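Local coordinates for glycerol uptake operon antiterminator regulatory protein (Listeria monocytogenes str. 4b, PDB 3KTS) that probably regulates expression of the glycerol uptake operon by transcription antitermination in response to glycerol 3-phosphate, at residues A[26-40]-A[54-67]. Numbering follows the deposited sequence.
Sequences LELDLTYMVMLETHV and GKKVLLHADLVNGL
Lys55, just before strand 56-60, reaches into the loop that precedes strand 32-35. Its CB lies near Thr31 O and the Met33 methyl CE. CG touches Leu26 CD1 at 4.0 Å. The chain bends at chi2 (-54°), which brings CD close to Leu30 O. CE lies near both Leu28 O and Leu30 O. At the tip, NZ donates a hydrogen bond to Leu28 O over 2.8 Å, tilted from the carbonyl plane. The buried lysine thus ties the loop to the neighbouring strand.

Strands 32-35 and 56-60 then run parallel, at 27° to each other. Their bonds switch partners in the parallel pattern: Met33 N and Met35 N give to Lys56 O and Leu58 O, while Met33 O and Met35 O accept from Leu58 N and His60 N. On one face, Lys56 CB sits over the Tyr32 ring, 3.7 Å from its centroid. Lys56 CD continues across the ring to CZ and the hydroxyl OH. Leu58 follows, with CD1 against Val34 CG2. On the other face, Met35 CE packs on Val57 CG1 at 3.8 Å, and helix 43-52 covers Val57 and Met33.

After Met35 the register slips by two residues, and a second short ladder pairs Thr38 with Val64. Here Thr38 O takes two donors from opposite faces of its plane: Asn65 N at 3.0 Å and Asn65 ND2 at 3.2 Å. The same ND2 makes a weak bond to Glu37 OE1. Val40 N closes the ladder on Asn65 O.

Strand 32-39, helix 43-52 and strand 56-60 form a beta-alpha-beta unit. Adjacent parallel strands linked this way are the repeating element of the TIM barrel, the fold of this antiterminator family.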
ATOM      1  N   LEU A  26      -1.139 -15.233  -7.632  1.00100.60           N
ATOM      2  CA  LEU A  26      -1.282 -16.342  -6.692  1.00 99.86           C
ATOM      3  C   LEU A  26      -0.259 -17.436  -7.011  1.00101.23           C
ATOM      4  O   LEU A  26       0.020 -18.300  -6.179  1.00103.42           O
ATOM      5  CB  LEU A  26      -2.713 -16.886  -6.719  1.00 98.36           C
ATOM      6  CG  LEU A  26      -3.528 -16.903  -5.415  1.00 93.52           C
ATOM      7  CD1 LEU A  26      -3.550 -15.542  -4.721  1.00 96.45           C
ATOM      8  CD2 LEU A  26      -4.950 -17.348  -5.701  1.00 95.28           C
ATOM      9  N   GLU A  27       0.313 -17.365  -8.212  1.00100.42           N
ATOM     10  CA  GLU A  27       1.332 -18.305  -8.666  1.00100.41           C
ATOM     11  C   GLU A  27       2.739 -17.730  -8.505  1.00101.36           C
ATOM     12  O   GLU A  27       3.651 -18.094  -9.250  1.00105.96           O
ATOM     13  CB  GLU A  27       1.098 -18.658 -10.136  1.00101.88           C
ATOM     14  CG  GLU A  27      -0.329 -19.062 -10.487  1.00105.45           C
ATOM     15  CD  GLU A  27      -0.628 -18.939 -11.976  1.00109.18           C
ATOM     16  OE1 GLU A  27       0.252 -18.475 -12.737  1.00108.20           O
ATOM     17  OE2 GLU A  27      -1.752 -19.301 -12.387  1.00112.09           O
ATOM     18  N   LEU A  28       2.918 -16.833  -7.539  1.00100.71           N
ATOM     19  CA  LEU A  28       4.193 -16.133  -7.373  1.00 96.72           C
ATOM     20  C   LEU A  28       4.801 -16.280  -5.981  1.00 94.91           C
ATOM     21  O   LEU A  28       4.091 -16.471  -4.997  1.00 89.85           O
ATOM     22  CB  LEU A  28       4.041 -14.655  -7.736  1.00 96.28           C
ATOM     23  CG  LEU A  28       4.535 -14.170  -9.103  1.00 97.86           C
ATOM     24  CD1 LEU A  28       3.856 -14.861 -10.282  1.00 87.84           C
ATOM     25  CD2 LEU A  28       4.338 -12.665  -9.193  1.00100.54           C
ATOM     26  N   ASP A  29       6.124 -16.166  -5.914  1.00 98.65           N
ATOM     27  CA  ASP A  29       6.880 -16.403  -4.685  1.00104.22           C
ATOM     28  C   ASP A  29       6.751 -15.257  -3.673  1.00102.80           C
ATOM     29  O   ASP A  29       7.041 -15.427  -2.485  1.00102.69           O
ATOM     30  CB  ASP A  29       8.353 -16.658  -5.031  1.00109.47           C
ATOM     31  CG  ASP A  29       9.090 -17.425  -3.943  1.00126.43           C
ATOM     32  OD1 ASP A  29       9.108 -18.674  -4.007  1.00130.73           O
ATOM     33  OD2 ASP A  29       9.645 -16.782  -3.023  1.00138.71           O
ATOM     34  N   LEU A  30       6.307 -14.101  -4.160  1.00102.50           N
ATOM     35  CA  LEU A  30       6.134 -12.898  -3.346  1.00103.17           C
ATOM     36  C   LEU A  30       4.963 -13.062  -2.380  1.00 96.30           C
ATOM     37  O   LEU A  30       3.880 -13.462  -2.787  1.00 95.45           O
ATOM     38  CB  LEU A  30       5.908 -11.685  -4.255  1.00107.93           C
ATOM     39  CG  LEU A  30       6.879 -11.487  -5.430  1.00115.12           C
ATOM     40  CD1 LEU A  30       6.229 -10.664  -6.529  1.00118.08           C
ATOM     41  CD2 LEU A  30       8.204 -10.857  -4.989  1.00125.45           C
ATOM     42  N   THR A  31       5.189 -12.755  -1.105  1.00 95.50           N
ATOM     43  CA  THR A  31       4.187 -13.003  -0.057  1.00 92.65           C
ATOM     44  C   THR A  31       3.102 -11.915   0.097  1.00 90.42           C
ATOM     45  O   THR A  31       1.919 -12.240   0.207  1.00 86.87           O
ATOM     46  CB  THR A  31       4.845 -13.375   1.317  1.00 98.47           C
ATOM     47  OG1 THR A  31       3.895 -13.200   2.379  1.00 80.41           O
ATOM     48  CG2 THR A  31       6.101 -12.532   1.596  1.00 93.85           C
ATOM     49  N   TYR A  32       3.498 -10.640   0.099  1.00 87.29           N
ATOM     50  CA  TYR A  32       2.531  -9.523   0.196  1.00 82.92           C
ATOM     51  C   TYR A  32       1.988  -9.032  -1.148  1.00 82.14           C
ATOM     52  O   TYR A  32       2.742  -8.855  -2.112  1.00 77.25           O
ATOM     53  CB  TYR A  32       3.130  -8.344   0.958  1.00 81.63           C
ATOM     54  CG  TYR A  32       2.965  -8.434   2.454  1.00 80.30           C
ATOM     55  CD1 TYR A  32       3.928  -9.052   3.247  1.00 69.85           C
ATOM     56  CD2 TYR A  32       1.849  -7.888   3.079  1.00 83.45           C
ATOM     57  CE1 TYR A  32       3.776  -9.129   4.622  1.00 82.56           C
ATOM     58  CE2 TYR A  32       1.689  -7.954   4.449  1.00 78.54           C
ATOM     59  CZ  TYR A  32       2.653  -8.579   5.212  1.00 85.33           C
ATOM     60  OH  TYR A  32       2.478  -8.654   6.571  1.00104.54           O
ATOM     61  N   MET A  33       0.678  -8.810  -1.196  1.00 79.86           N
ATOM     62  CA  MET A  33       0.016  -8.286  -2.391  1.00 83.68           C
ATOM     63  C   MET A  33      -0.814  -7.038  -2.071  1.00 83.49           C
ATOM     64  O   MET A  33      -1.144  -6.778  -0.908  1.00 84.90           O
ATOM     65  CB  MET A  33      -0.865  -9.354  -3.039  1.00 80.15           C
ATOM     66  CG  MET A  33      -2.196  -9.589  -2.334  1.00 84.01           C
ATOM     67  SD  MET A  33      -3.495 -10.036  -3.499  1.00 93.94           S
ATOM     68  CE  MET A  33      -3.177 -11.786  -3.714  1.00112.24           C
ATOM     69  N   VAL A  34      -1.146  -6.272  -3.106  1.00 74.90           N
ATOM     70  CA  VAL A  34      -1.981  -5.089  -2.947  1.00 77.02           C
ATOM     71  C   VAL A  34      -3.250  -5.193  -3.785  1.00 76.92           C
ATOM     72  O   VAL A  34      -3.198  -5.528  -4.969  1.00 77.51           O
ATOM     73  CB  VAL A  34      -1.223  -3.806  -3.336  1.00 75.97           C
ATOM     74  CG1 VAL A  34      -2.188  -2.636  -3.456  1.00 73.44           C
ATOM     75  CG2 VAL A  34      -0.133  -3.505  -2.318  1.00 84.07           C
ATOM     76  N   MET A  35      -4.390  -4.903  -3.165  1.00 74.85           N
ATOM     77  CA  MET A  35      -5.675  -4.978  -3.849  1.00 81.68           C
ATOM     78  C   MET A  35      -6.276  -3.591  -4.050  1.00 77.75           C
ATOM     79  O   MET A  35      -6.599  -2.899  -3.085  1.00 83.64           O
ATOM     80  CB  MET A  35      -6.647  -5.865  -3.068  1.00 85.52           C
ATOM     81  CG  MET A  35      -7.384  -6.882  -3.922  1.00 81.52           C
ATOM     82  SD  MET A  35      -8.429  -7.983  -2.948  1.00 89.56           S
ATOM     83  CE  MET A  35      -7.253  -9.256  -2.498  1.00 89.50           C
ATOM     84  N   LEU A  36      -6.422  -3.191  -5.309  1.00 67.23           N
ATOM     85  CA  LEU A  36      -6.568  -1.782  -5.653  1.00 73.09           C
ATOM     86  C   LEU A  36      -8.037  -1.378  -5.713  1.00 70.33           C
ATOM     87  O   LEU A  36      -8.533  -0.670  -4.837  1.00 82.01           O
ATOM     88  CB  LEU A  36      -5.885  -1.484  -6.990  1.00 73.99           C
ATOM     89  CG  LEU A  36      -4.421  -1.046  -6.920  1.00 83.21           C
ATOM     90  CD1 LEU A  36      -3.734  -1.252  -8.261  1.00 94.31           C
ATOM     91  CD2 LEU A  36      -4.314   0.406  -6.476  1.00 79.48           C
ATOM     92  N   GLU A  37      -8.729  -1.834  -6.752  1.00 73.10           N
ATOM     93  CA  GLU A  37     -10.171  -1.646  -6.855  1.00 80.64           C
ATOM     94  C   GLU A  37     -10.920  -2.927  -6.508  1.00 74.82           C
ATOM     95  O   GLU A  37     -10.557  -4.012  -6.962  1.00 85.10           O
ATOM     96  CB  GLU A  37     -10.551  -1.178  -8.261  1.00 74.03           C
ATOM     97  CG  GLU A  37     -12.000  -0.741  -8.399  1.00 94.32           C
ATOM     98  CD  GLU A  37     -12.425  -0.578  -9.846  1.00 94.52           C
ATOM     99  OE1 GLU A  37     -13.581  -0.173 -10.085  1.00 86.74           O
ATOM    100  OE2 GLU A  37     -11.601  -0.854 -10.744  1.00116.81           O
ATOM    101  N   THR A  38     -11.967  -2.794  -5.701  1.00 77.25           N
ATOM    102  CA  THR A  38     -12.710  -3.951  -5.214  1.00 80.09           C
ATOM    103  C   THR A  38     -14.205  -3.655  -5.145  1.00 84.49           C
ATOM    104  O   THR A  38     -14.632  -2.518  -5.346  1.00 89.19           O
ATOM    105  CB  THR A  38     -12.220  -4.392  -3.822  1.00 78.36           C
ATOM    106  OG1 THR A  38     -12.144  -3.254  -2.955  1.00 74.05           O
ATOM    107  CG2 THR A  38     -10.847  -5.040  -3.922  1.00 79.41           C
ATOM    108  N   HIS A  39     -14.995  -4.685  -4.860  1.00 81.89           N
ATOM    109  CA  HIS A  39     -16.427  -4.525  -4.694  1.00 82.17           C
ATOM    110  C   HIS A  39     -16.784  -5.063  -3.323  1.00 81.57           C
ATOM    111  O   HIS A  39     -16.377  -6.168  -2.960  1.00 75.92           O
ATOM    112  CB  HIS A  39     -17.174  -5.262  -5.811  1.00 81.99           C
ATOM    113  CG  HIS A  39     -16.703  -4.884  -7.183  1.00 99.14           C
ATOM    114  ND1 HIS A  39     -15.615  -5.479  -7.789  1.00 96.36           N
ATOM    115  CD2 HIS A  39     -17.142  -3.939  -8.048  1.00100.82           C
ATOM    116  CE1 HIS A  39     -15.417  -4.930  -8.974  1.00 95.54           C
ATOM    117  NE2 HIS A  39     -16.332  -3.994  -9.157  1.00 91.67           N
ATOM    118  N   VAL A  40     -17.526  -4.262  -2.559  1.00 85.01           N
ATOM    119  CA  VAL A  40     -17.904  -4.604  -1.178  1.00 84.66           C
ATOM    120  C   VAL A  40     -18.688  -5.930  -1.072  1.00 80.96           C
ATOM    121  O   VAL A  40     -18.630  -6.614  -0.049  1.00 83.16           O
ATOM    122  CB  VAL A  40     -18.638  -3.406  -0.487  1.00 83.31           C
ATOM    123  CG1 VAL A  40     -20.023  -3.174  -1.078  1.00 63.69           C
ATOM    124  CG2 VAL A  40     -18.696  -3.580   1.030  1.00 90.67           C
ATOM    125  N   GLY A  54      -1.686 -18.398   0.843  1.00104.23           N
ATOM    126  CA  GLY A  54      -0.481 -17.957   1.549  1.00104.32           C
ATOM    127  C   GLY A  54      -0.047 -16.527   1.272  1.00102.12           C
ATOM    128  O   GLY A  54       1.096 -16.159   1.559  1.00102.10           O
ATOM    129  N   LYS A  55      -0.956 -15.726   0.716  1.00 96.55           N
ATOM    130  CA  LYS A  55      -0.663 -14.340   0.364  1.00 90.35           C
ATOM    131  C   LYS A  55      -1.274 -13.389   1.375  1.00 92.12           C
ATOM    132  O   LYS A  55      -2.459 -13.491   1.700  1.00 95.63           O
ATOM    133  CB  LYS A  55      -1.166 -13.999  -1.049  1.00 90.01           C
ATOM    134  CG  LYS A  55      -0.593 -14.858  -2.173  1.00 83.77           C
ATOM    135  CD  LYS A  55       0.920 -14.841  -2.151  1.00 88.59           C
ATOM    136  CE  LYS A  55       1.507 -15.955  -2.981  1.00 94.71           C
ATOM    137  NZ  LYS A  55       1.468 -15.613  -4.424  1.00 94.76           N
ATOM    138  N   LYS A  56      -0.458 -12.466   1.871  1.00 88.95           N
ATOM    139  CA  LYS A  56      -0.928 -11.439   2.792  1.00 89.72           C
ATOM    140  C   LYS A  56      -1.418 -10.197   2.028  1.00 84.48           C
ATOM    141  O   LYS A  56      -0.771  -9.743   1.087  1.00 79.15           O
ATOM    142  CB  LYS A  56       0.163 -11.099   3.805  1.00 87.60           C
ATOM    143  CG  LYS A  56       0.338 -12.155   4.895  1.00 99.52           C
ATOM    144  CD  LYS A  56       1.606 -11.928   5.705  1.00110.79           C
ATOM    145  CE  LYS A  56       1.562 -12.651   7.042  1.00118.42           C
ATOM    146  NZ  LYS A  56       0.879 -11.840   8.090  1.00121.87           N
ATOM    147  N   VAL A  57      -2.570  -9.667   2.434  1.00 82.83           N
ATOM    148  CA  VAL A  57      -3.261  -8.632   1.655  1.00 83.13           C
ATOM    149  C   VAL A  57      -3.172  -7.218   2.248  1.00 85.26           C
ATOM    150  O   VAL A  57      -3.484  -6.992   3.424  1.00 83.53           O
ATOM    151  CB  VAL A  57      -4.748  -9.005   1.394  1.00 78.18           C
ATOM    152  CG1 VAL A  57      -5.458  -7.930   0.571  1.00 78.39           C
ATOM    153  CG2 VAL A  57      -4.835 -10.324   0.676  1.00 78.58           C
ATOM    154  N   LEU A  58      -2.724  -6.282   1.414  1.00 80.75           N
ATOM    155  CA  LEU A  58      -2.822  -4.858   1.700  1.00 78.35           C
ATOM    156  C   LEU A  58      -3.991  -4.302   0.884  1.00 73.51           C
ATOM    157  O   LEU A  58      -3.953  -4.302  -0.350  1.00 71.43           O
ATOM    158  CB  LEU A  58      -1.507  -4.150   1.357  1.00 73.42           C
ATOM    159  CG  LEU A  58      -0.256  -4.748   2.025  1.00 79.34           C
ATOM    160  CD1 LEU A  58       1.040  -4.295   1.351  1.00 67.30           C
ATOM    161  CD2 LEU A  58      -0.228  -4.459   3.528  1.00 52.48           C
ATOM    162  N   LEU A  59      -5.034  -3.856   1.578  1.00 67.05           N
ATOM    163  CA  LEU A  59      -6.276  -3.441   0.922  1.00 73.86           C
ATOM    164  C   LEU A  59      -6.488  -1.928   0.881  1.00 73.51           C
ATOM    165  O   LEU A  59      -6.457  -1.256   1.913  1.00 73.35           O
ATOM    166  CB  LEU A  59      -7.487  -4.122   1.580  1.00 70.24           C
ATOM    167  CG  LEU A  59      -8.879  -3.661   1.124  1.00 62.95           C
ATOM    168  CD1 LEU A  59      -9.122  -3.975  -0.354  1.00 85.20           C
ATOM    169  CD2 LEU A  59      -9.987  -4.252   1.991  1.00 74.22           C
ATOM    170  N   HIS A  60      -6.727  -1.409  -0.319  1.00 74.78           N
ATOM    171  CA  HIS A  60      -7.094  -0.011  -0.490  1.00 84.19           C
ATOM    172  C   HIS A  60      -8.492   0.283   0.030  1.00 86.85           C
ATOM    173  O   HIS A  60      -9.491  -0.033  -0.621  1.00 89.41           O
ATOM    174  CB  HIS A  60      -6.971   0.403  -1.949  1.00 89.37           C
ATOM    175  CG  HIS A  60      -5.588   0.811  -2.327  1.00103.84           C
ATOM    176  ND1 HIS A  60      -5.125   2.098  -2.161  1.00111.11           N
ATOM    177  CD2 HIS A  60      -4.555   0.099  -2.834  1.00111.52           C
ATOM    178  CE1 HIS A  60      -3.868   2.161  -2.560  1.00120.20           C
ATOM    179  NE2 HIS A  60      -3.498   0.963  -2.976  1.00113.83           N
ATOM    180  N   ALA A  61      -8.536   0.897   1.210  1.00 85.72           N
ATOM    181  CA  ALA A  61      -9.775   1.254   1.889  1.00 83.76           C
ATOM    182  C   ALA A  61     -10.601   2.273   1.103  1.00 88.04           C
ATOM    183  O   ALA A  61     -11.830   2.288   1.185  1.00 91.17           O
ATOM    184  CB  ALA A  61      -9.458   1.789   3.259  1.00 86.56           C
ATOM    185  N   ASP A  62      -9.911   3.113   0.336  1.00 87.61           N
ATOM    186  CA  ASP A  62     -10.547   4.174  -0.430  1.00 86.52           C
ATOM    187  C   ASP A  62     -11.156   3.685  -1.744  1.00 85.42           C
ATOM    188  O   ASP A  62     -12.028   4.353  -2.305  1.00 86.44           O
ATOM    189  CB  ASP A  62      -9.544   5.300  -0.695  1.00 80.71           C
ATOM    190  CG  ASP A  62      -9.040   5.941   0.583  1.00 92.57           C
ATOM    191  OD1 ASP A  62      -7.947   6.542   0.548  1.00 93.82           O
ATOM    192  OD2 ASP A  62      -9.730   5.843   1.623  1.00 91.04           O
ATOM    193  N   LEU A  63     -10.700   2.523  -2.215  1.00 81.82           N
ATOM    194  CA  LEU A  63     -11.097   1.980  -3.516  1.00 77.59           C
ATOM    195  C   LEU A  63     -12.105   0.817  -3.456  1.00 80.93           C
ATOM    196  O   LEU A  63     -12.246   0.056  -4.421  1.00 82.26           O
ATOM    197  CB  LEU A  63      -9.853   1.556  -4.305  1.00 76.37           C
ATOM    198  CG  LEU A  63      -8.837   2.632  -4.702  1.00 77.49           C
ATOM    199  CD1 LEU A  63      -7.628   1.981  -5.334  1.00 65.22           C
ATOM    200  CD2 LEU A  63      -9.434   3.680  -5.648  1.00 59.08           C
ATOM    201  N   VAL A  64     -12.806   0.687  -2.332  1.00 80.86           N
ATOM    202  CA  VAL A  64     -13.831  -0.345  -2.180  1.00 77.51           C
ATOM    203  C   VAL A  64     -15.194   0.195  -2.609  1.00 75.22           C
ATOM    204  O   VAL A  64     -15.878   0.868  -1.837  1.00 85.04           O
ATOM    205  CB  VAL A  64     -13.916  -0.880  -0.729  1.00 78.55           C
ATOM    206  CG1 VAL A  64     -14.891  -2.058  -0.647  1.00 70.52           C
ATOM    207  CG2 VAL A  64     -12.534  -1.279  -0.210  1.00 59.92           C
ATOM    208  N   ASN A  65     -15.573  -0.100  -3.849  1.00 70.32           N
ATOM    209  CA  ASN A  65     -16.878   0.294  -4.383  1.00 72.40           C
ATOM    210  C   ASN A  65     -18.074  -0.168  -3.543  1.00 71.81           C
ATOM    211  O   ASN A  65     -18.201  -1.349  -3.194  1.00 73.82           O
ATOM    212  CB  ASN A  65     -17.016  -0.168  -5.831  1.00 68.57           C
ATOM    213  CG  ASN A  65     -16.120   0.608  -6.770  1.00 89.61           C
ATOM    214  OD1 ASN A  65     -16.284   1.822  -6.948  1.00 99.60           O
ATOM    215  ND2 ASN A  65     -15.161  -0.083  -7.378  1.00 84.23           N
ATOM    216  N   GLY A  66     -18.927   0.795  -3.203  1.00 71.87           N
ATOM    217  CA  GLY A  66     -20.100   0.555  -2.371  1.00 72.97           C
ATOM    218  C   GLY A  66     -19.877   0.865  -0.906  1.00 72.50           C
ATOM    219  O   GLY A  66     -20.838   0.925  -0.139  1.00 76.46           O
ATOM    220  N   LEU A  67     -18.610   1.062  -0.529  1.00 70.09           N
ATOM    221  CA  LEU A  67     -18.209   1.311   0.863  1.00 66.07           C
ATOM    222  C   LEU A  67     -17.468   2.640   0.998  1.00 74.11           C
ATOM    223  O   LEU A  67     -16.531   2.922   0.237  1.00 80.16           O
ATOM    224  CB  LEU A  67     -17.300   0.183   1.357  1.00 53.66           C
ATOM    225  CG  LEU A  67     -17.032   0.030   2.859  1.00 70.36           C
ATOM    226  CD1 LEU A  67     -18.218  -0.591   3.591  1.00 69.59           C
ATOM    227  CD2 LEU A  67     -15.794  -0.823   3.086  1.00 64.31           C
TER